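Outer membrane associated protein (PDB 6U83) probably binds peptidoglycan through its OmpA-like domain, the part crystallised here with D-alanine, while the full-length outer-membrane protein may also act as a porin. Local coordinates at residues Asn40-Asp44 and Ser155-Asn159; Val58-Thr62 and Ala78-Phe82; Gly98-Gln102 and Gly144-Thr148. All coordinates share one frame; numbering follows the deposited sequence.

Contact 1: Asn40-Asp44 and Ser155-Asn159; sequences NLTED and SDPRN
Asp156 OD1 is gripped twice by Arg158, the residue that reaches across to Leu41: the Arg158 backbone N donates to OD1 over 2.7 Å, and Arg158 NE meets it over 3.0 Å. The first bond closes an Asx turn and uses the anti lone pair; the second comes from above the carboxylate plane. Arg158 NH1 takes Asp156 OD2 at 2.9 Å, making a side-on, two-nitrogen salt bridge. A bend at chi3 (-65°) folds the arginine back onto its own loop for this. The other terminal nitrogen crosses over, with Arg158 NH2 giving Leu41 O a bond of 2.9 Å (161° at the hydrogen) that lies in the guanidinium plane. Glu43 runs across the arginine stem at about a right angle, its OE2 3.8 Å from Arg158 CG. The oxygen stands off the guanidinium plane, too far round for a hydrogen bond, so only charge attracts it. Lys63 NZ hydrogen-bonds both Asn40 O and Arg158 O, a second tie between the loops. With NE, NH1 and NH2 all bonded to partners lying close to its plane, the guanidinium is restrained in orientation; Glu43 probably adds a diffuse attraction, offset in part by its nearness to Asp156.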
loop_
_atom_site.group_PDB
_atom_site.type_symbol
_atom_site.label_atom_id
_atom_site.label_comp_id
_atom_site.label_asym_id
_atom_site.label_seq_id
_atom_site.Cartn_x
_atom_site.Cartn_y
_atom_site.Cartn_z
ATOM N N ASN A 40 3.051 -8.600 5.246
ATOM C CA ASN A 40 1.788 -8.565 4.522
ATOM C C ASN A 40 0.807 -9.617 5.008
ATOM O O ASN A 40 -0.362 -9.588 4.602
ATOM C CB ASN A 40 2.036 -8.758 3.027
ATOM C CG ASN A 40 2.933 -9.951 2.738
ATOM O OD1 ASN A 40 3.325 -10.692 3.648
ATOM N ND2 ASN A 40 3.265 -10.145 1.465
ATOM N N LEU A 41 1.253 -10.547 5.852
ATOM C CA LEU A 41 0.351 -11.524 6.439
ATOM C C LEU A 41 -0.336 -10.994 7.696
ATOM O O LEU A 41 -0.910 -11.774 8.463
ATOM C CB LEU A 41 1.105 -12.821 6.730
ATOM C CG LEU A 41 1.091 -13.853 5.596
ATOM C CD1 LEU A 41 1.497 -13.254 4.240
ATOM C CD2 LEU A 41 1.971 -15.043 5.950
ATOM N N THR A 42 -0.271 -9.684 7.920
ATOM C CA THR A 42 -1.111 -9.016 8.902
ATOM C C THR A 42 -2.489 -8.770 8.309
ATOM O O THR A 42 -2.613 -8.340 7.157
ATOM C CB THR A 42 -0.491 -7.679 9.303
ATOM O OG1 THR A 42 -0.277 -6.896 8.117
ATOM C CG2 THR A 42 0.836 -7.892 10.016
ATOM N N GLU A 43 -3.531 -9.030 9.096
ATOM C CA GLU A 43 -4.880 -8.679 8.682
ATOM C C GLU A 43 -5.246 -7.253 9.073
ATOM O O GLU A 43 -6.434 -6.921 9.165
ATOM C CB GLU A 43 -5.898 -9.668 9.250
ATOM C CG GLU A 43 -7.138 -9.803 8.359
ATOM C CD GLU A 43 -7.861 -11.122 8.542
ATOM O OE1 GLU A 43 -9.071 -11.100 8.849
ATOM O OE2 GLU A 43 -7.221 -12.181 8.376
ATOM N N ASP A 44 -4.252 -6.411 9.316
ATOM C CA ASP A 44 -4.441 -5.003 9.604
ATOM C C ASP A 44 -3.756 -4.191 8.516
ATOM O O ASP A 44 -2.819 -4.668 7.865
ATOM C CB ASP A 44 -3.857 -4.626 10.986
ATOM C CG ASP A 44 -4.578 -5.307 12.146
ATOM O OD1 ASP A 44 -5.561 -6.041 11.901
ATOM O OD2 ASP A 44 -4.161 -5.101 13.308
ATOM N N SER A 155 -8.863 -17.496 -0.883
ATOM C CA SER A 155 -10.059 -16.873 -0.335
ATOM C C SER A 155 -9.796 -16.160 0.985
ATOM O O SER A 155 -10.741 -15.704 1.639
ATOM C CB SER A 155 -11.140 -17.928 -0.152
ATOM O OG SER A 155 -10.660 -18.971 0.674
ATOM N N ASP A 156 -8.544 -16.065 1.388
ATOM C CA ASP A 156 -8.200 -15.455 2.659
ATOM C C ASP A 156 -8.509 -13.958 2.593
ATOM O O ASP A 156 -8.152 -13.312 1.618
ATOM C CB ASP A 156 -6.715 -15.716 2.943
ATOM C CG ASP A 156 -6.291 -15.302 4.336
ATOM O OD1 ASP A 156 -6.339 -14.090 4.634
ATOM O OD2 ASP A 156 -5.886 -16.186 5.125
ATOM N N PRO A 157 -9.176 -13.387 3.604
ATOM C CA PRO A 157 -9.453 -11.937 3.550
ATOM C C PRO A 157 -8.198 -11.091 3.465
ATOM O O PRO A 157 -8.282 -9.918 3.093
ATOM C CB PRO A 157 -10.205 -11.673 4.867
ATOM C CG PRO A 157 -10.651 -13.006 5.336
ATOM C CD PRO A 157 -9.606 -13.970 4.878
ATOM N N ARG A 158 -7.032 -11.631 3.815
ATOM C CA ARG A 158 -5.833 -10.825 3.666
ATOM C C ARG A 158 -5.515 -10.513 2.203
ATOM O O ARG A 158 -4.768 -9.567 1.934
ATOM C CB ARG A 158 -4.656 -11.518 4.334
ATOM C CG ARG A 158 -4.606 -11.304 5.833
ATOM C CD ARG A 158 -3.549 -12.183 6.482
ATOM N NE ARG A 158 -3.884 -13.600 6.360
ATOM C CZ ARG A 158 -3.240 -14.572 7.001
ATOM N NH1 ARG A 158 -3.605 -15.837 6.840
ATOM N NH2 ARG A 158 -2.226 -14.281 7.805
ATOM N N ASN A 159 -6.050 -11.284 1.250
ATOM C CA ASN A 159 -5.863 -10.938 -0.154
ATOM C C ASN A 159 -6.654 -9.697 -0.556
ATOM O O ASN A 159 -6.321 -9.056 -1.560
ATOM C CB ASN A 159 -6.250 -12.130 -1.023
ATOM C CG ASN A 159 -5.252 -13.252 -0.924
ATOM O OD1 ASN A 159 -4.050 -13.018 -0.992
ATOM N ND2 ASN A 159 -5.738 -14.474 -0.754
#

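Contact 2: Val58-Thr62 and Ala78-Phe82; sequences VYLDT and AIASF
The Phe82 ring lies with one face against Leu60 and its edge toward Val58. Over the face sits Leu60 CB, 4.0 Å from the ring centroid and 15° off the normal, a CH-pi contact displaced somewhat toward the rim. At the edge, Val58 CG1 comes to 3.8 Å from Phe82 CD1, and the carbonyl oxygen Val58 O lies in the ring plane, 3.8 Å from Phe82 CE1. With chi1 at -168°, Phe82 swings CG to the side opposite its own nitrogen, which carries the ring out to the strand.

One helical turn before Phe82, the CD1 branch of Leu60 takes over, resting 3.9 Å from Ala78 CB and approaching Ile79 CG1, so a single leucine bridges three residues of the helix. Next along the strand, Thr62 meets Ile79 at about a right angle, with Thr62 OG1 3.8 Å from Ile79 CG1. Contacts between the two segments are thus carried by van der Waals packing and the one CH-pi contact.

Val58, Leu60 and Thr62 all direct their side chains at the helix, as the alternation of a beta strand requires, while Tyr59 and Asp61 point away. The axes of strand segment 58-62 and helix segment 78-82 come within 9.1 Å and run nearly antiparallel, at 157°. Helix 110-130 also packs on this layer, its Met128 touching both Ile79 and Phe82, and Phe82 also lies on Ala164 and Val166 of strand 161-172. This is the layered helix-on-sheet packing of an alpha/beta sandwich: helix 73-89 is the crossover of a split beta-alpha-beta unit, in which strands 55-63 and 94-98 flank strand 161-172, as in the OmpA-like fold.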
loop_
_atom_site.group_PDB
_atom_site.type_symbol
_atom_site.label_atom_id
_atom_site.label_comp_id
_atom_site.label_asym_id
_atom_site.label_seq_id
_atom_site.Cartn_x
_atom_site.Cartn_y
_atom_site.Cartn_z
ATOM N N VAL A 58 9.414 2.233 1.284
ATOM C CA VAL A 58 8.237 2.188 2.136
ATOM C C VAL A 58 7.169 1.382 1.419
ATOM O O VAL A 58 6.930 1.577 0.224
ATOM C CB VAL A 58 7.733 3.600 2.493
ATOM C CG1 VAL A 58 6.493 3.515 3.367
ATOM C CG2 VAL A 58 8.809 4.376 3.224
ATOM N N TYR A 59 6.557 0.455 2.137
ATOM C CA TYR A 59 5.464 -0.346 1.620
ATOM C C TYR A 59 4.162 0.064 2.284
ATOM O O TYR A 59 4.151 0.527 3.428
ATOM C CB TYR A 59 5.695 -1.830 1.867
ATOM C CG TYR A 59 6.928 -2.336 1.206
ATOM C CD1 TYR A 59 8.165 -2.220 1.822
ATOM C CD2 TYR A 59 6.863 -2.933 -0.038
ATOM C CE1 TYR A 59 9.306 -2.691 1.209
ATOM C CE2 TYR A 59 7.994 -3.402 -0.660
ATOM C CZ TYR A 59 9.211 -3.280 -0.036
ATOM O OH TYR A 59 10.336 -3.752 -0.667
ATOM N N LEU A 60 3.066 -0.127 1.555
ATOM C CA LEU A 60 1.719 0.105 2.050
ATOM C C LEU A 60 0.881 -1.123 1.743
ATOM O O LEU A 60 0.791 -1.542 0.583
ATOM C CB LEU A 60 1.106 1.340 1.399
ATOM C CG LEU A 60 -0.348 1.641 1.700
ATOM C CD1 LEU A 60 -0.436 2.480 2.939
ATOM C CD2 LEU A 60 -0.982 2.351 0.507
ATOM N N ASP A 61 0.279 -1.708 2.780
ATOM C CA ASP A 61 -0.644 -2.830 2.617
ATOM C C ASP A 61 -1.909 -2.472 3.389
ATOM O O ASP A 61 -1.994 -2.695 4.599
ATOM C CB ASP A 61 -0.015 -4.141 3.087
ATOM C CG ASP A 61 -0.855 -5.348 2.719
ATOM O OD1 ASP A 61 -2.001 -5.152 2.292
ATOM O OD2 ASP A 61 -0.377 -6.493 2.845
ATOM N N THR A 62 -2.875 -1.896 2.681
ATOM C CA THR A 62 -4.169 -1.533 3.240
ATOM C C THR A 62 -5.163 -2.657 2.972
ATOM O O THR A 62 -5.297 -3.115 1.832
ATOM C CB THR A 62 -4.662 -0.230 2.607
ATOM O OG1 THR A 62 -3.811 0.856 3.003
ATOM C CG2 THR A 62 -6.078 0.068 3.021
ATOM N N ALA A 78 -2.456 4.519 7.896
ATOM C CA ALA A 78 -1.315 4.078 7.095
ATOM C C ALA A 78 -1.134 4.959 5.865
ATOM O O ALA A 78 -0.024 5.412 5.564
ATOM C CB ALA A 78 -1.492 2.617 6.674
ATOM N N ILE A 79 -2.220 5.215 5.140
ATOM C CA ILE A 79 -2.108 5.978 3.899
ATOM C C ILE A 79 -1.552 7.370 4.178
ATOM O O ILE A 79 -0.669 7.866 3.465
ATOM C CB ILE A 79 -3.472 6.038 3.193
ATOM C CG1 ILE A 79 -3.894 4.629 2.778
ATOM C CG2 ILE A 79 -3.408 6.980 2.007
ATOM C CD1 ILE A 79 -5.327 4.541 2.338
ATOM N N ALA A 80 -2.048 8.013 5.234
ATOM C CA ALA A 80 -1.603 9.359 5.573
ATOM C C ALA A 80 -0.099 9.411 5.782
ATOM O O ALA A 80 0.567 10.344 5.322
ATOM C CB ALA A 80 -2.323 9.840 6.831
ATOM N N SER A 81 0.454 8.423 6.489
ATOM C CA SER A 81 1.898 8.385 6.688
ATOM C C SER A 81 2.624 8.074 5.392
ATOM O O SER A 81 3.704 8.614 5.128
ATOM C CB SER A 81 2.253 7.350 7.747
ATOM O OG SER A 81 1.861 7.807 9.025
ATOM N N PHE A 82 2.058 7.178 4.588
ATOM C CA PHE A 82 2.604 6.900 3.267
ATOM C C PHE A 82 2.703 8.175 2.444
ATOM O O PHE A 82 3.736 8.455 1.829
ATOM C CB PHE A 82 1.708 5.875 2.576
ATOM C CG PHE A 82 2.297 5.282 1.345
ATOM C CD1 PHE A 82 3.391 4.451 1.424
ATOM C CD2 PHE A 82 1.729 5.519 0.117
ATOM C CE1 PHE A 82 3.916 3.886 0.305
ATOM C CE2 PHE A 82 2.254 4.955 -1.001
ATOM C CZ PHE A 82 3.351 4.136 -0.908
#

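Contact 3: Gly98-Gln102 and Gly144-Thr148; sequences GYASQ and GYNDT. With DAL (D-alanine), chain D.
Backbone polar contacts join the two loops at Ala100 and Gly144. Ala100 N donates to Gly144 O at 3.0 Å, but the donor nitrogen stands well above the carbonyl plane and the bond is bent (144° at the hydrogen). A CA-H...O contact returns the other way, with Tyr145 CA 3.4 Å from Ala100 O.

Stacking comes next. The Gln102 amide lies almost flat on the Tyr145 ring, their planes 6° apart, and Gln102 CG sits 3.7 Å from the ring centroid, directly over its centre. Gln102 is fully extended, which spreads its whole length over that face; NE2 makes weak hydrogen bonds to Gln104 O and Gly106 O, so the stack probably does much to set the amide's orientation.

Edge contacts belong to Tyr99: its CD1 is 3.5 Å from Asn146 O, in the ring plane, and its CE1 is 3.5 Å from Asp147 CB. Arg161 makes a cation-pi contact with the same ring.

The ligand is met by Ala100 and Ser101; Ser101 N donates to the carboxylate oxygen OXT of D-alanine at 3.0 Å. Arg120, Asn113 and the backbone N of Asp67 also hydrogen-bond the ligand, and Ser101 OG, itself held by Gln160, makes a weak bond to its N.

Both loops leave the ends of parallel neighbours, strands 94-98 and 138-142, and helix 110-130 packs alongside, touching Ala100 and Tyr145.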
loop_
_atom_site.group_PDB
_atom_site.type_symbol
_atom_site.label_atom_id
_atom_site.label_comp_id
_atom_site.label_asym_id
_atom_site.label_seq_id
_atom_site.Cartn_x
_atom_site.Cartn_y
_atom_site.Cartn_z
ATOM N N GLY A 98 -4.731 -2.663 -6.555
ATOM C CA GLY A 98 -5.826 -3.244 -5.811
ATOM C C GLY A 98 -5.972 -4.734 -6.077
ATOM O O GLY A 98 -5.746 -5.200 -7.186
ATOM N N TYR A 99 -6.383 -5.476 -5.052
ATOM C CA TYR A 99 -6.521 -6.919 -5.177
ATOM C C TYR A 99 -7.816 -7.371 -4.514
ATOM O O TYR A 99 -8.466 -6.622 -3.766
ATOM C CB TYR A 99 -5.328 -7.658 -4.552
ATOM C CG TYR A 99 -4.002 -7.326 -5.181
ATOM C CD1 TYR A 99 -3.449 -8.157 -6.149
ATOM C CD2 TYR A 99 -3.297 -6.173 -4.817
ATOM C CE1 TYR A 99 -2.229 -7.854 -6.741
ATOM C CE2 TYR A 99 -2.058 -5.859 -5.413
ATOM C CZ TYR A 99 -1.542 -6.709 -6.373
ATOM O OH TYR A 99 -0.338 -6.437 -6.973
ATOM N N ALA A 100 -8.172 -8.626 -4.783
ATOM C CA ALA A 100 -9.360 -9.228 -4.204
ATOM C C ALA A 100 -9.042 -10.658 -3.778
ATOM O O ALA A 100 -8.029 -11.242 -4.172
ATOM C CB ALA A 100 -10.549 -9.174 -5.192
ATOM N N SER A 101 -9.900 -11.208 -2.933
ATOM C CA SER A 101 -9.822 -12.631 -2.654
ATOM C C SER A 101 -10.707 -13.378 -3.643
ATOM O O SER A 101 -11.662 -12.829 -4.194
ATOM C CB SER A 101 -10.261 -12.926 -1.219
ATOM O OG SER A 101 -11.616 -12.544 -1.011
ATOM N N GLN A 102 -10.380 -14.636 -3.888
ATOM C CA GLN A 102 -11.244 -15.478 -4.712
ATOM C C GLN A 102 -12.149 -16.247 -3.767
ATOM O O GLN A 102 -11.723 -17.217 -3.139
ATOM C CB GLN A 102 -10.456 -16.430 -5.600
ATOM C CG GLN A 102 -11.400 -17.289 -6.425
ATOM C CD GLN A 102 -10.689 -18.292 -7.299
ATOM O OE1 GLN A 102 -9.491 -18.511 -7.156
ATOM N NE2 GLN A 102 -11.429 -18.914 -8.211
ATOM N N GLY A 144 -7.873 -7.942 -9.542
ATOM C CA GLY A 144 -8.794 -8.992 -9.188
ATOM C C GLY A 144 -8.157 -9.951 -8.205
ATOM O O GLY A 144 -7.229 -9.611 -7.449
ATOM N N TYR A 145 -8.632 -11.195 -8.243
ATOM C CA TYR A 145 -8.047 -12.231 -7.409
ATOM C C TYR A 145 -6.873 -12.935 -8.080
ATOM O O TYR A 145 -6.673 -14.140 -7.874
ATOM C CB TYR A 145 -9.123 -13.220 -6.956
ATOM C CG TYR A 145 -9.975 -13.918 -8.008
ATOM C CD1 TYR A 145 -9.415 -14.808 -8.918
ATOM C CD2 TYR A 145 -11.364 -13.753 -8.028
ATOM C CE1 TYR A 145 -10.206 -15.477 -9.838
ATOM C CE2 TYR A 145 -12.162 -14.422 -8.953
ATOM C CZ TYR A 145 -11.575 -15.284 -9.845
ATOM O OH TYR A 145 -12.342 -15.961 -10.757
ATOM N N ASN A 146 -6.088 -12.220 -8.879
ATOM C CA ASN A 146 -4.790 -12.722 -9.295
ATOM C C ASN A 146 -3.726 -12.169 -8.348
ATOM O O ASN A 146 -3.988 -11.273 -7.544
ATOM C CB ASN A 146 -4.482 -12.332 -10.739
ATOM C CG ASN A 146 -5.528 -12.846 -11.728
ATOM O OD1 ASN A 146 -5.661 -14.055 -11.947
ATOM N ND2 ASN A 146 -6.263 -11.921 -12.343
ATOM N N ASP A 147 -2.514 -12.711 -8.443
ATOM C CA ASP A 147 -1.431 -12.314 -7.539
ATOM C C ASP A 147 -1.873 -12.386 -6.077
ATOM O O ASP A 147 -1.568 -11.499 -5.278
ATOM C CB ASP A 147 -0.924 -10.900 -7.852
ATOM C CG ASP A 147 -0.271 -10.779 -9.223
ATOM O OD1 ASP A 147 -0.151 -11.802 -9.935
ATOM O OD2 ASP A 147 0.114 -9.642 -9.586
ATOM N N THR A 148 -2.640 -13.419 -5.724
ATOM C CA THR A 148 -2.971 -13.569 -4.316
ATOM C C THR A 148 -1.701 -13.853 -3.529
ATOM O O THR A 148 -0.700 -14.327 -4.068
ATOM C CB THR A 148 -3.996 -14.685 -4.080
ATOM O OG1 THR A 148 -3.431 -15.956 -4.425
ATOM C CG2 THR A 148 -5.256 -14.433 -4.880
HETATM N N DAL D . -13.627 -11.604 -3.252
HETATM C CA DAL D . -14.162 -10.786 -2.172
HETATM C CB DAL D . -15.606 -10.363 -2.485
HETATM C C DAL D . -13.295 -9.565 -1.874
HETATM O O DAL D . -13.718 -8.720 -1.081
HETATM O OXT DAL D . -12.180 -9.391 -2.401
#

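Overall arrangement
The centre of contact 2 is about 5 Å from the centre of the chain, and those of contacts 1 and 3 about 13 and 14 Å, among the loops at one end of the sheet. Along the chain, contact 1 spans the other two: it opens at 40-44 and closes at 155-159, with contact 2 and then contact 3 completed in between. Centres of contacts 1 and 3 are about 11 Å apart, and the two touch where Asn159 meets Tyr99 and Thr148. Strand 55-63, pairing with strand 161-172, links the core to this end. Contact 3 brings the D-alanine pocket here; binding D-alanine, a peptidoglycan stem component, is consistent with the peptidoglycan binding of OmpA-like domains.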